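Local coordinates for protein alpha-acetolactate decarboxylase (Bacillus subtilis subsp. spizizenii, PDB 6J3D) that probably catalyses the zinc-dependent decarboxylation of (2S)-2-acetolactate to (R)-acetoin, a step on the route from pyruvate to butane-2,3-diol, at residues Tyr29-Met34 and Asn230-Asn235; Ser36-Val41 and Leu244-Phe249; Phe57-Phe62 and Val180-Pro185; Leu79-Thr84 and Thr149-Glu154; Pro159-Val164 and Ile253-Gly258. All blocks are in the same frame, centred on the assembly; numbering follows the deposited sequence. Where two conformers were deposited one is given.

Interaction 1. Residues Tyr29-Met34 and Asn230-Asn235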
# COMPACT_ATOMS: atom_id res chain seq x y z
N TYR A 29 -0.80 8.49 -6.60
CA TYR A 29 -1.96 8.69 -5.81
C TYR A 29 -2.95 7.63 -6.24
O TYR A 29 -3.41 7.62 -7.40
CB TYR A 29 -2.52 10.10 -6.00
CG TYR A 29 -3.53 10.48 -4.99
CD1 TYR A 29 -3.13 10.89 -3.72
CD2 TYR A 29 -4.88 10.47 -5.29
CE1 TYR A 29 -4.06 11.25 -2.77
CE2 TYR A 29 -5.83 10.84 -4.34
CZ TYR A 29 -5.39 11.22 -3.08
OH TYR A 29 -6.25 11.58 -2.08
N GLN A 30 -3.23 6.72 -5.30
CA GLN A 30 -4.00 5.51 -5.51
C GLN A 30 -5.36 5.59 -4.85
O GLN A 30 -5.46 5.67 -3.64
CB GLN A 30 -3.26 4.28 -4.98
CG GLN A 30 -4.03 2.97 -5.12
CD GLN A 30 -4.36 2.67 -6.55
OE1 GLN A 30 -3.45 2.77 -7.42
NE2 GLN A 30 -5.66 2.37 -6.84
N VAL A 31 -6.41 5.62 -5.66
CA VAL A 31 -7.76 5.72 -5.16
C VAL A 31 -8.35 4.33 -5.05
O VAL A 31 -8.60 3.66 -6.04
CB VAL A 31 -8.60 6.65 -6.10
CG1 VAL A 31 -10.09 6.52 -5.85
CG2 VAL A 31 -8.12 8.10 -6.01
N SER A 32 -8.59 3.93 -3.80
CA SER A 32 -9.17 2.65 -3.41
C SER A 32 -8.30 1.47 -3.87
O SER A 32 -7.14 1.63 -4.27
CB SER A 32 -10.61 2.49 -3.87
OG SER A 32 -11.30 1.49 -3.17
N THR A 33 -8.87 0.27 -3.73
CA THR A 33 -8.08 -0.97 -3.95
C THR A 33 -8.66 -1.82 -5.06
O THR A 33 -9.88 -1.81 -5.32
CB THR A 33 -8.01 -1.86 -2.71
OG1 THR A 33 -9.27 -2.55 -2.47
CG2 THR A 33 -7.60 -1.05 -1.46
N MET A 34 -7.79 -2.56 -5.73
CA MET A 34 -8.22 -3.47 -6.77
C MET A 34 -9.11 -4.59 -6.19
O MET A 34 -10.08 -5.00 -6.85
CB MET A 34 -6.99 -4.03 -7.55
CG MET A 34 -7.37 -4.96 -8.66
SD MET A 34 -8.29 -4.07 -9.96
CE MET A 34 -9.22 -5.43 -10.63
N ASN A 230 0.45 6.70 -2.23
CA ASN A 230 -0.49 7.26 -1.24
C ASN A 230 -1.85 6.63 -1.54
O ASN A 230 -2.46 6.97 -2.56
CB ASN A 230 -0.47 8.75 -1.51
CG ASN A 230 -1.09 9.55 -0.50
OD1 ASN A 230 -1.84 9.06 0.36
ND2 ASN A 230 -0.81 10.89 -0.59
N LEU A 231 -2.31 5.74 -0.67
CA LEU A 231 -3.59 5.06 -0.84
C LEU A 231 -4.69 5.81 -0.13
O LEU A 231 -4.58 6.07 1.07
CB LEU A 231 -3.50 3.66 -0.27
CG LEU A 231 -4.77 2.84 -0.14
CD1 LEU A 231 -5.42 2.59 -1.52
CD2 LEU A 231 -4.46 1.51 0.56
N ARG A 232 -5.75 6.12 -0.87
CA ARG A 232 -6.89 6.90 -0.38
C ARG A 232 -8.08 5.95 -0.37
O ARG A 232 -8.52 5.51 -1.44
CB ARG A 232 -7.11 8.09 -1.32
CG ARG A 232 -8.34 8.91 -0.96
CD ARG A 232 -8.95 9.64 -2.11
NE ARG A 232 -10.10 10.49 -1.72
CZ ARG A 232 -10.10 11.83 -1.69
NH1 ARG A 232 -9.01 12.54 -2.00
NH2 ARG A 232 -11.22 12.47 -1.34
N LEU A 233 -8.64 5.71 0.81
CA LEU A 233 -9.77 4.79 0.97
C LEU A 233 -11.08 5.58 0.85
O LEU A 233 -11.16 6.75 1.28
CB LEU A 233 -9.72 4.03 2.28
CG LEU A 233 -8.49 3.13 2.42
CD1 LEU A 233 -8.54 2.45 3.74
CD2 LEU A 233 -8.36 2.12 1.27
N PRO A 234 -12.11 4.94 0.27
CA PRO A 234 -13.42 5.60 0.17
C PRO A 234 -14.20 5.65 1.46
O PRO A 234 -14.13 4.73 2.26
CB PRO A 234 -14.19 4.73 -0.85
CG PRO A 234 -13.33 3.62 -1.21
CD PRO A 234 -12.07 3.66 -0.43
N ASN A 235 -14.90 6.76 1.67
CA ASN A 235 -15.73 6.91 2.86
C ASN A 235 -17.16 6.53 2.46
O ASN A 235 -18.08 7.35 2.57
CB ASN A 235 -15.69 8.37 3.29
CG ASN A 235 -16.26 8.57 4.66
OD1 ASN A 235 -16.12 7.71 5.50
ND2 ASN A 235 -16.89 9.72 4.89
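Tyr29-Val31 and Asn230-Arg232 form a parallel pair of beta strands, with Tyr29 beside Asn230, Gln30 beside Leu231 and Val31 beside Arg232. In the backbone ladder Gln30 N gives to Asn230 O (2.9 Å), Gln30 O takes the N-H of Arg232, and Ser32 N closes the pair on Arg232 O at 2.8 Å. Strand 230-232 also pairs antiparallel with a strand of the second subunit, carrying the sheet across the interface.

Apolar packing lies on the face of Gln30 and Leu231, with Gln30 CG 3.9 Å from Leu231 CD1. That methyl also lies against the chain just past strand 27-31, 3.4 Å from Ser32 O. The Pro234 ring rests on Ser32.

Polar side chains meet on the other face. Asn230 ND2, bound to Gln27, lies at the edge of the Tyr29 ring, the ring and amide planes 74° apart. Tyrosine suits its place because its ring spans to the next residue but one across the pair: CG lies anti to the backbone N (chi1 -167°), sending the hydroxyl over to Arg232. There Arg232 NH1 donates to Tyr29 OH at 2.9 Å, close to the guanidinium plane.

Interaction 2. Residues Ser36-Val41 and Leu244-Phe249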
# COMPACT_ATOMS: atom_id res chain seq x y z
N SER A 36 -11.32 -4.34 -3.79
CA SER A 36 -12.66 -3.77 -3.64
C SER A 36 -13.39 -3.78 -4.98
O SER A 36 -14.57 -4.08 -5.05
CB SER A 36 -12.58 -2.33 -3.09
OG SER A 36 -13.87 -1.74 -2.95
N LEU A 37 -12.67 -3.45 -6.05
CA LEU A 37 -13.28 -3.48 -7.36
C LEU A 37 -13.64 -4.93 -7.74
O LEU A 37 -14.72 -5.19 -8.29
CB LEU A 37 -12.34 -2.81 -8.41
CG LEU A 37 -13.01 -2.29 -9.64
CD1 LEU A 37 -13.90 -1.08 -9.40
CD2 LEU A 37 -11.89 -1.93 -10.61
N LEU A 38 -12.79 -5.89 -7.41
CA LEU A 38 -13.13 -7.33 -7.66
C LEU A 38 -14.42 -7.75 -7.00
O LEU A 38 -15.17 -8.55 -7.56
CB LEU A 38 -12.03 -8.25 -7.13
CG LEU A 38 -10.68 -8.25 -7.83
CD1 LEU A 38 -9.78 -9.29 -7.11
CD2 LEU A 38 -10.79 -8.50 -9.35
N ASP A 39 -14.64 -7.24 -5.78
CA ASP A 39 -15.83 -7.53 -5.00
C ASP A 39 -17.07 -6.81 -5.45
O ASP A 39 -18.11 -6.93 -4.79
CB ASP A 39 -15.59 -7.20 -3.51
CG ASP A 39 -16.64 -7.81 -2.59
OD1 ASP A 39 -16.91 -9.03 -2.71
OD2 ASP A 39 -17.20 -7.08 -1.73
N GLY A 40 -17.00 -6.07 -6.56
CA GLY A 40 -18.19 -5.40 -7.07
C GLY A 40 -18.50 -4.06 -6.40
O GLY A 40 -19.64 -3.58 -6.47
N VAL A 41 -17.49 -3.42 -5.79
CA VAL A 41 -17.66 -2.08 -5.22
C VAL A 41 -17.39 -1.09 -6.36
O VAL A 41 -16.26 -0.62 -6.53
CB VAL A 41 -16.76 -1.83 -4.00
CG1 VAL A 41 -17.00 -0.42 -3.40
CG2 VAL A 41 -16.96 -2.93 -2.93
N LEU A 244 -13.69 -8.23 1.64
CA LEU A 244 -12.48 -8.24 0.82
C LEU A 244 -11.54 -9.42 1.08
O LEU A 244 -10.40 -9.42 0.64
CB LEU A 244 -11.69 -6.95 1.05
CG LEU A 244 -12.43 -5.64 0.83
CD1 LEU A 244 -11.48 -4.49 1.02
CD2 LEU A 244 -13.04 -5.57 -0.62
N ASP A 245 -12.01 -10.44 1.78
CA ASP A 245 -11.20 -11.62 1.98
C ASP A 245 -11.38 -12.43 0.70
O ASP A 245 -12.45 -12.97 0.44
CB ASP A 245 -11.67 -12.42 3.21
CG ASP A 245 -10.86 -13.70 3.42
OD1 ASP A 245 -9.74 -13.80 2.88
OD2 ASP A 245 -11.36 -14.60 4.14
N ASN A 246 -10.33 -12.49 -0.10
CA ASN A 246 -10.37 -13.24 -1.34
C ASN A 246 -9.03 -13.92 -1.44
O ASN A 246 -8.07 -13.30 -1.89
CB ASN A 246 -10.60 -12.28 -2.51
CG ASN A 246 -10.70 -12.99 -3.86
OD1 ASN A 246 -10.53 -14.20 -3.97
ND2 ASN A 246 -10.96 -12.21 -4.90
N PRO A 247 -8.93 -15.18 -0.97
CA PRO A 247 -7.63 -15.85 -1.04
C PRO A 247 -7.06 -15.97 -2.45
O PRO A 247 -5.83 -16.02 -2.62
CB PRO A 247 -7.92 -17.25 -0.47
CG PRO A 247 -9.17 -17.13 0.29
CD PRO A 247 -9.95 -16.01 -0.31
N ASP A 248 -7.96 -15.98 -3.45
CA ASP A 248 -7.59 -16.12 -4.87
C ASP A 248 -7.58 -14.79 -5.62
O ASP A 248 -7.76 -14.76 -6.85
CB ASP A 248 -8.58 -17.06 -5.56
CG ASP A 248 -8.71 -18.38 -4.86
OD1 ASP A 248 -7.67 -19.02 -4.59
OD2 ASP A 248 -9.87 -18.77 -4.57
N PHE A 249 -7.34 -13.70 -4.89
CA PHE A 249 -7.37 -12.36 -5.49
C PHE A 249 -6.36 -12.18 -6.62
O PHE A 249 -6.64 -11.50 -7.61
CB PHE A 249 -7.16 -11.30 -4.40
CG PHE A 249 -5.73 -11.15 -3.97
CD1 PHE A 249 -5.18 -12.01 -3.02
CD2 PHE A 249 -4.92 -10.18 -4.56
CE1 PHE A 249 -3.86 -11.88 -2.64
CE2 PHE A 249 -3.59 -10.06 -4.19
CZ PHE A 249 -3.06 -10.90 -3.23
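Leu244 opens the second segment by laying one methyl on the helix 34-38: its CD2 comes to 3.5 Å from Ser36 CA. The side chain of Ser36 leads away from the leucine, so CD2 meets the helix backbone, with Ser36 CB a little farther off at 4.1 Å. Beside the backbone N (chi1 -55°), Leu244 CG carries CD2 back to the helix, where Asp39 CB also touches it at 4.2 Å. The leucine meets Asn131 of the second subunit as well.

The chain next reaches Asn246, whose amide nitrogen ND2 stands 3.8 Å from Leu38 CD1, the two side chains crossing at about a right angle. This is packing of a methyl on an amide; the polar demand of ND2 is met by Asp252. Asn246 also starts a type I beta turn through Pro247 and Asp248, closed by Phe249 N bonding to Asn246 O. Proline suits the second place of such a turn, since its ring already holds phi near -60°.

At Phe249, Leu38 CD1 meets backbone as well as side chain, 3.9 Å from Phe249 O and 4.3 Å from Phe249 CB. Helix 34-38, which finishes in a Schellman motif at Gly40, is thus packed by the loop between helices 237-241 and 249-257, whose type I turn leads into helix 249-257; the Leu38 side chain is about 6 Å from that of Glu257, a zinc-site residue.

Interaction 3. Residues Phe57-Phe62 and Val180-Pro185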
# COMPACT_ATOMS: atom_id res chain seq x y z
N PHE A 57 -1.64 12.78 -15.09
CA PHE A 57 -1.45 11.51 -15.77
C PHE A 57 -2.13 10.44 -14.95
O PHE A 57 -2.05 10.45 -13.72
CB PHE A 57 0.06 11.26 -15.75
CG PHE A 57 0.51 9.95 -16.35
CD1 PHE A 57 1.18 9.93 -17.54
CD2 PHE A 57 0.39 8.78 -15.63
CE1 PHE A 57 1.69 8.71 -18.05
CE2 PHE A 57 0.90 7.58 -16.12
CZ PHE A 57 1.53 7.55 -17.34
N GLY A 58 -2.84 9.52 -15.59
CA GLY A 58 -3.48 8.43 -14.83
C GLY A 58 -4.41 7.53 -15.61
O GLY A 58 -4.69 7.77 -16.81
N ILE A 59 -4.88 6.50 -14.91
CA ILE A 59 -5.77 5.49 -15.46
C ILE A 59 -6.72 5.02 -14.39
O ILE A 59 -6.51 5.28 -13.20
CB ILE A 59 -4.99 4.24 -15.99
CG1 ILE A 59 -4.20 3.55 -14.87
CG2 ILE A 59 -4.11 4.63 -17.23
CD1 ILE A 59 -3.64 2.22 -15.29
N GLY A 60 -7.77 4.35 -14.82
CA GLY A 60 -8.72 3.77 -13.89
C GLY A 60 -10.04 3.53 -14.51
O GLY A 60 -10.13 3.27 -15.72
N THR A 61 -11.07 3.56 -13.68
CA THR A 61 -12.43 3.45 -14.21
C THR A 61 -13.35 4.48 -13.54
O THR A 61 -12.87 5.39 -12.87
CB THR A 61 -12.97 2.01 -14.10
OG1 THR A 61 -14.25 1.90 -14.80
CG2 THR A 61 -13.08 1.60 -12.67
N PHE A 62 -14.64 4.39 -13.82
CA PHE A 62 -15.59 5.38 -13.36
C PHE A 62 -16.63 4.63 -12.55
O PHE A 62 -16.73 3.39 -12.64
CB PHE A 62 -16.27 6.05 -14.55
CG PHE A 62 -15.38 6.99 -15.31
CD1 PHE A 62 -15.41 8.37 -15.10
CD2 PHE A 62 -14.53 6.51 -16.30
CE1 PHE A 62 -14.63 9.23 -15.86
CE2 PHE A 62 -13.74 7.35 -17.00
CZ PHE A 62 -13.77 8.71 -16.77
N VAL A 180 -0.55 4.64 -21.69
CA VAL A 180 -0.07 5.11 -20.39
C VAL A 180 -0.47 4.15 -19.31
O VAL A 180 -1.52 3.47 -19.40
CB VAL A 180 -0.56 6.53 -20.00
CG1 VAL A 180 0.11 7.59 -20.90
CG2 VAL A 180 -2.08 6.62 -19.99
N GLY A 181 0.37 4.06 -18.28
CA GLY A 181 -0.02 3.31 -17.12
C GLY A 181 1.05 3.27 -16.08
O GLY A 181 1.95 4.10 -16.05
N PHE A 182 0.96 2.23 -15.26
CA PHE A 182 1.81 2.11 -14.09
C PHE A 182 2.41 0.73 -13.99
O PHE A 182 1.79 -0.26 -14.40
CB PHE A 182 1.00 2.42 -12.83
CG PHE A 182 0.52 3.82 -12.76
CD1 PHE A 182 1.37 4.83 -12.36
CD2 PHE A 182 -0.78 4.15 -13.14
CE1 PHE A 182 0.90 6.16 -12.30
CE2 PHE A 182 -1.22 5.46 -13.08
CZ PHE A 182 -0.40 6.45 -12.70
N LEU A 183 3.63 0.67 -13.43
CA LEU A 183 4.32 -0.58 -13.12
C LEU A 183 4.35 -0.67 -11.59
O LEU A 183 4.82 0.27 -10.94
CB LEU A 183 5.73 -0.53 -13.66
CG LEU A 183 6.02 -0.13 -15.08
CD1 LEU A 183 7.43 -0.63 -15.37
CD2 LEU A 183 5.01 -0.55 -16.07
N THR A 184 3.73 -1.72 -11.05
CA THR A 184 3.48 -1.88 -9.61
C THR A 184 4.24 -3.09 -9.10
O THR A 184 4.15 -4.20 -9.67
CB THR A 184 2.00 -2.07 -9.36
OG1 THR A 184 1.30 -0.87 -9.77
CG2 THR A 184 1.72 -2.31 -7.92
N PRO A 185 5.01 -2.90 -8.02
CA PRO A 185 5.71 -4.05 -7.43
C PRO A 185 4.75 -5.09 -6.80
O PRO A 185 3.62 -4.77 -6.39
CB PRO A 185 6.58 -3.42 -6.36
CG PRO A 185 6.36 -2.01 -6.35
CD PRO A 185 5.30 -1.65 -7.33
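Two strands of the protein core, 57-61 and 180-184, pass each other at 86° with their axes 6.4 Å apart, and the side chains between them form a hydrophobic cluster beside the zinc site. Phe57 and Phe182 make an offset edge-to-face pair: ring centroids lie 5.6 Å apart and the planes stand at 81°. The edge of Phe57 is turned to a face of Phe182, with Phe57 CE2 over that face, 3.8 Å from Phe182 CZ. Phe57 CG is anti to the backbone N (chi1 177°), which extends the ring across to the other strand; there its edge also meets the carbonyl oxygen of Gly181, CE2 to O being 3.6 Å. Its far end packs on Val180, where Phe57 CE1 approaches Val180 CG1 to 3.4 Å.

Two residues on, Ile59 uses two branches. CG1 reaches the edge of the Phe182 ring, 3.9 Å from CD2, while CG2 lies 4.0 Å from Val180 CG2, so one beta-branched residue serves two neighbours. The glycines take part through their backbones: Gly181 CA meets Ile59 CD1, and Gly58 CA stands at the edge of the Phe182 ring, 4.1 Å from CE2.

Outside the pair, Phe57 also stacks with Phe102, and Ile59 touches His197 and His199, two of the zinc ligands. No hydrogen bond joins the segments; the contact is held by apolar packing, including the edge-to-face ring pair, and Ile59 carries this apolar cluster up to the zinc-binding histidines.

Interaction 4. Residues Leu79-Thr84 and Thr149-Glu154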
# COMPACT_ATOMS: atom_id res chain seq x y z
N LEU A 79 -13.42 6.51 -21.93
CA LEU A 79 -13.62 5.69 -23.14
C LEU A 79 -14.68 4.61 -22.91
O LEU A 79 -14.56 3.80 -21.99
CB LEU A 79 -12.30 5.05 -23.58
CG LEU A 79 -11.16 6.00 -23.95
CD1 LEU A 79 -9.89 5.23 -24.26
CD2 LEU A 79 -11.56 6.86 -25.12
N ARG A 80 -15.75 4.67 -23.71
CA ARG A 80 -16.85 3.72 -23.61
C ARG A 80 -16.83 2.76 -24.80
O ARG A 80 -16.23 3.04 -25.83
CB ARG A 80 -18.19 4.47 -23.61
CG ARG A 80 -18.46 5.27 -22.37
CD ARG A 80 -19.89 5.71 -22.34
NE ARG A 80 -20.28 6.30 -21.06
CZ ARG A 80 -20.52 7.61 -20.87
NH1 ARG A 80 -20.33 8.48 -21.84
NH2 ARG A 80 -20.90 8.04 -19.67
N SER A 81 -17.53 1.65 -24.65
CA SER A 81 -17.56 0.58 -25.64
C SER A 81 -18.27 0.97 -26.94
O SER A 81 -18.18 0.25 -27.92
CB SER A 81 -18.27 -0.63 -25.06
OG SER A 81 -19.61 -0.28 -24.72
N ASP A 82 -18.96 2.10 -26.94
CA ASP A 82 -19.53 2.62 -28.18
C ASP A 82 -18.52 3.37 -29.09
O ASP A 82 -18.89 3.96 -30.11
CB ASP A 82 -20.76 3.49 -27.86
CG ASP A 82 -20.41 4.77 -27.07
OD1 ASP A 82 -21.38 5.54 -26.75
OD2 ASP A 82 -19.20 4.99 -26.81
N GLY A 83 -17.23 3.32 -28.75
CA GLY A 83 -16.20 3.93 -29.57
C GLY A 83 -16.12 5.45 -29.46
O GLY A 83 -15.63 6.13 -30.37
N THR A 84 -16.60 5.98 -28.34
CA THR A 84 -16.45 7.39 -28.04
C THR A 84 -15.55 7.63 -26.84
O THR A 84 -15.46 6.80 -25.92
CB THR A 84 -17.78 8.03 -27.70
OG1 THR A 84 -18.30 7.41 -26.53
CG2 THR A 84 -18.75 7.89 -28.90
N THR A 149 -13.08 -2.52 -22.91
CA THR A 149 -13.65 -1.36 -22.22
C THR A 149 -14.75 -1.91 -21.32
O THR A 149 -15.72 -2.47 -21.82
CB THR A 149 -14.26 -0.30 -23.18
OG1 THR A 149 -15.31 -0.92 -23.95
CG2 THR A 149 -13.19 0.32 -24.11
N VAL A 150 -14.62 -1.72 -20.02
CA VAL A 150 -15.69 -2.09 -19.09
C VAL A 150 -16.92 -1.25 -19.37
O VAL A 150 -16.81 -0.12 -19.87
CB VAL A 150 -15.27 -1.96 -17.58
CG1 VAL A 150 -14.16 -3.00 -17.24
CG2 VAL A 150 -14.79 -0.56 -17.24
N GLU A 151 -18.10 -1.81 -19.06
CA GLU A 151 -19.37 -1.17 -19.43
C GLU A 151 -20.21 -0.97 -18.18
O GLU A 151 -20.11 -1.73 -17.21
CB GLU A 151 -20.17 -2.06 -20.40
CG GLU A 151 -19.48 -2.34 -21.73
CD GLU A 151 -20.37 -3.14 -22.68
OE1 GLU A 151 -20.69 -4.31 -22.36
OE2 GLU A 151 -20.78 -2.59 -23.72
N LEU A 152 -21.07 0.04 -18.25
CA LEU A 152 -21.98 0.39 -17.16
C LEU A 152 -22.72 -0.84 -16.63
O LEU A 152 -23.33 -1.60 -17.40
CB LEU A 152 -22.96 1.48 -17.60
CG LEU A 152 -23.96 1.95 -16.50
CD1 LEU A 152 -24.15 3.46 -16.53
CD2 LEU A 152 -25.27 1.24 -16.65
N GLN A 153 -22.64 -1.01 -15.31
CA GLN A 153 -23.27 -2.09 -14.57
C GLN A 153 -24.48 -1.55 -13.83
O GLN A 153 -24.50 -0.39 -13.43
CB GLN A 153 -22.29 -2.66 -13.55
CG GLN A 153 -20.99 -3.15 -14.12
CD GLN A 153 -21.13 -4.42 -14.93
OE1 GLN A 153 -21.57 -5.46 -14.41
NE2 GLN A 153 -20.71 -4.38 -16.20
N GLU A 154 -25.48 -2.41 -13.63
CA GLU A 154 -26.68 -2.07 -12.85
C GLU A 154 -26.69 -2.88 -11.55
O GLU A 154 -26.24 -4.03 -11.52
CB GLU A 154 -27.96 -2.38 -13.64
CG GLU A 154 -27.97 -1.88 -15.08
CD GLU A 154 -28.14 -0.37 -15.22
OE1 GLU A 154 -28.19 0.34 -14.19
OE2 GLU A 154 -28.21 0.11 -16.39
O HOH W 1 -18.12 1.39 -21.75
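Residues 79-84, at and beyond strand 75-80, approach the loop 149-154, and the backbones come nearest at Ser81 and Thr149, their CA atoms 5.5 Å apart. Beyond Ser81 the first segment turns sharply: Gly83 N bonds back to Arg80 O, and Arg80 N to Thr84 O. Glycine fits the turn with its positive phi. No direct backbone bond crosses between the segments, but a water links them, accepting from Ser81 N at 3.0 Å and donating to Val150 O at 2.7 Å.

Ser81 carries the side-chain contact. Its hydroxyl sits between the backbone N and the carbonyl carbon (chi1 60°), from where Ser81 OG donates to Glu151 OE2 at 2.8 Å. The carboxylate takes this bond on its anti lone pair, away from its other oxygen, and the long glutamate chain is what bridges the gap from its own loop. Thr149 OG1 packs against Ser81 CB at 3.2 Å.

Asp82, facing solvent, braces the turn rather than the contact: OD2 accepts from Thr84 N (3.2 Å) and from Thr84 OG1 on the same face of the carboxylate. The first of these bonds defines an Asx turn at the hairpin joining strands 75-80 and 84-87, while in the loop Val150 N bonds OE2 of Glu68, a residue seen to bind zinc in a structure of this protein though not in this chain.

Interaction 5. Residues Pro159-Val164 and Ile253-Gly258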
# COMPACT_ATOMS: atom_id res chain seq x y z
N PRO A 159 -19.52 -9.66 -8.98
CA PRO A 159 -18.06 -9.63 -8.95
C PRO A 159 -17.48 -9.34 -10.33
O PRO A 159 -18.03 -9.77 -11.35
CB PRO A 159 -17.67 -11.03 -8.51
CG PRO A 159 -18.85 -11.51 -7.71
CD PRO A 159 -20.05 -10.87 -8.32
N MET A 160 -16.35 -8.65 -10.34
CA MET A 160 -15.74 -8.21 -11.58
C MET A 160 -15.34 -9.36 -12.49
O MET A 160 -15.40 -9.21 -13.71
CB MET A 160 -14.54 -7.30 -11.31
CG MET A 160 -14.17 -6.40 -12.53
SD MET A 160 -12.66 -5.51 -12.14
CE MET A 160 -12.37 -4.78 -13.78
N VAL A 161 -14.95 -10.52 -11.93
CA VAL A 161 -14.67 -11.70 -12.79
C VAL A 161 -15.93 -12.06 -13.61
O VAL A 161 -15.82 -12.44 -14.79
CB VAL A 161 -14.11 -12.91 -11.96
CG1 VAL A 161 -14.25 -14.24 -12.70
CG2 VAL A 161 -12.64 -12.66 -11.58
N GLU A 162 -17.13 -11.90 -13.02
CA GLU A 162 -18.40 -12.11 -13.75
C GLU A 162 -18.64 -10.93 -14.70
O GLU A 162 -18.90 -11.13 -15.90
CB GLU A 162 -19.59 -12.29 -12.76
N ALA A 163 -18.48 -9.71 -14.19
CA ALA A 163 -18.72 -8.49 -15.00
C ALA A 163 -17.94 -8.50 -16.33
O ALA A 163 -18.49 -8.16 -17.38
CB ALA A 163 -18.38 -7.23 -14.18
N VAL A 164 -16.67 -8.91 -16.29
CA VAL A 164 -15.82 -8.84 -17.52
C VAL A 164 -16.04 -10.01 -18.49
O VAL A 164 -15.48 -10.01 -19.58
CB VAL A 164 -14.29 -8.75 -17.22
CG1 VAL A 164 -13.97 -7.58 -16.31
CG2 VAL A 164 -13.76 -10.06 -16.64
N ILE A 253 -7.27 -11.10 -10.31
CA ILE A 253 -6.69 -9.90 -10.95
C ILE A 253 -6.13 -10.23 -12.35
O ILE A 253 -6.34 -9.47 -13.32
CB ILE A 253 -5.65 -9.24 -10.04
CG1 ILE A 253 -6.36 -8.55 -8.88
CG2 ILE A 253 -4.80 -8.23 -10.85
CD1 ILE A 253 -5.44 -8.04 -7.77
N GLU A 254 -5.45 -11.36 -12.46
CA GLU A 254 -4.96 -11.83 -13.77
C GLU A 254 -6.12 -12.07 -14.74
O GLU A 254 -6.08 -11.62 -15.91
CB GLU A 254 -4.08 -13.08 -13.62
CG GLU A 254 -2.66 -12.77 -13.10
N THR A 255 -7.19 -12.71 -14.26
CA THR A 255 -8.40 -12.91 -15.08
C THR A 255 -9.04 -11.59 -15.57
O THR A 255 -9.48 -11.48 -16.73
CB THR A 255 -9.46 -13.69 -14.28
OG1 THR A 255 -8.91 -14.97 -13.91
CG2 THR A 255 -10.77 -13.89 -15.07
N THR A 256 -9.13 -10.59 -14.69
CA THR A 256 -9.82 -9.32 -15.06
C THR A 256 -8.92 -8.32 -15.79
O THR A 256 -9.42 -7.51 -16.60
CB THR A 256 -10.49 -8.63 -13.85
OG1 THR A 256 -9.50 -8.20 -12.92
CG2 THR A 256 -11.43 -9.59 -13.15
N GLU A 257 -7.62 -8.36 -15.53
CA GLU A 257 -6.68 -7.35 -16.08
C GLU A 257 -5.74 -7.86 -17.15
O GLU A 257 -5.27 -7.07 -17.96
CB GLU A 257 -5.82 -6.74 -14.98
CG GLU A 257 -6.62 -6.30 -13.77
CD GLU A 257 -7.50 -5.12 -14.10
OE1 GLU A 257 -6.92 -4.03 -14.24
OE2 GLU A 257 -8.75 -5.29 -14.20
N GLY A 258 -5.39 -9.14 -17.11
CA GLY A 258 -4.67 -9.76 -18.21
C GLY A 258 -5.68 -10.04 -19.31
O GLY A 258 -5.44 -10.86 -20.20
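Met160 and Thr256 cross obliquely where the short helix 160-163 meets the C-terminal helix 249-257, the sulfur SD lying 4.2 Å from Thr256 CB. The methionine is fully extended: CG is anti to the backbone N (chi1 -159°) and the chain stays straight beyond it, which carries the terminal CE past Thr256 to Glu257, 3.7 Å from OE2. Met160 and Glu257 run at about a right angle to each other. A long, flexible, unbranched residue suits this reach between helices.

Thr256 meets the other helix with its methyl. CG2 is directed at Val161, 3.7 Å from Val161 CG2, and touches Val164 CG2 at 4.2 Å, so the threonine methyl is set among residues one turn apart. Val161 and Thr256 are also at about a right angle, as are Val161 and Thr255, whose CG2 atoms are 4.1 Å apart. Threonine suits the place because its other branch is polar: the methyl packs between helices while OG1 stays on its own helix, where it has a weak bond to Asp252 O. The hydroxyl of Thr255 likewise turns to its own helix, bonding to Lys251 O.

Glu257, seen to bind zinc in a structure of this protein though not in this chain, bends at chi2. Its OE2 forms a salt bridge with Arg148. Arg148 ends strand 141-148 and touches Met160 and Val164, while Met34 of helix 34-38 packs on Met160, Ile253, Thr256 and Glu257, so the pair of helices packs against strand 141-148 and helix 34-38.

In the fold
The zinc site, with His197, His199 and His210 as ligands, lies near several of the contacts. Interaction 3 lies closest to the chain centre, and the side chain of Ile59 is about 5 Å from the zinc; in interaction 5 the side chain of Glu257 is about 4 Å from it. Interactions 2 and 5, with centres about 10 Å apart, are joined by a probable hydrogen bond between Leu38 O and Met160 N (3.0 Å). Met34, the last residue of segment 29-34 and the start of helix 34-38, packs on interaction 5, its CE 3.8 Å from Met160 SD. Interaction 4 touches interaction 3 through Val150 and Thr61, and interaction 5 through Gln153 and Ala163.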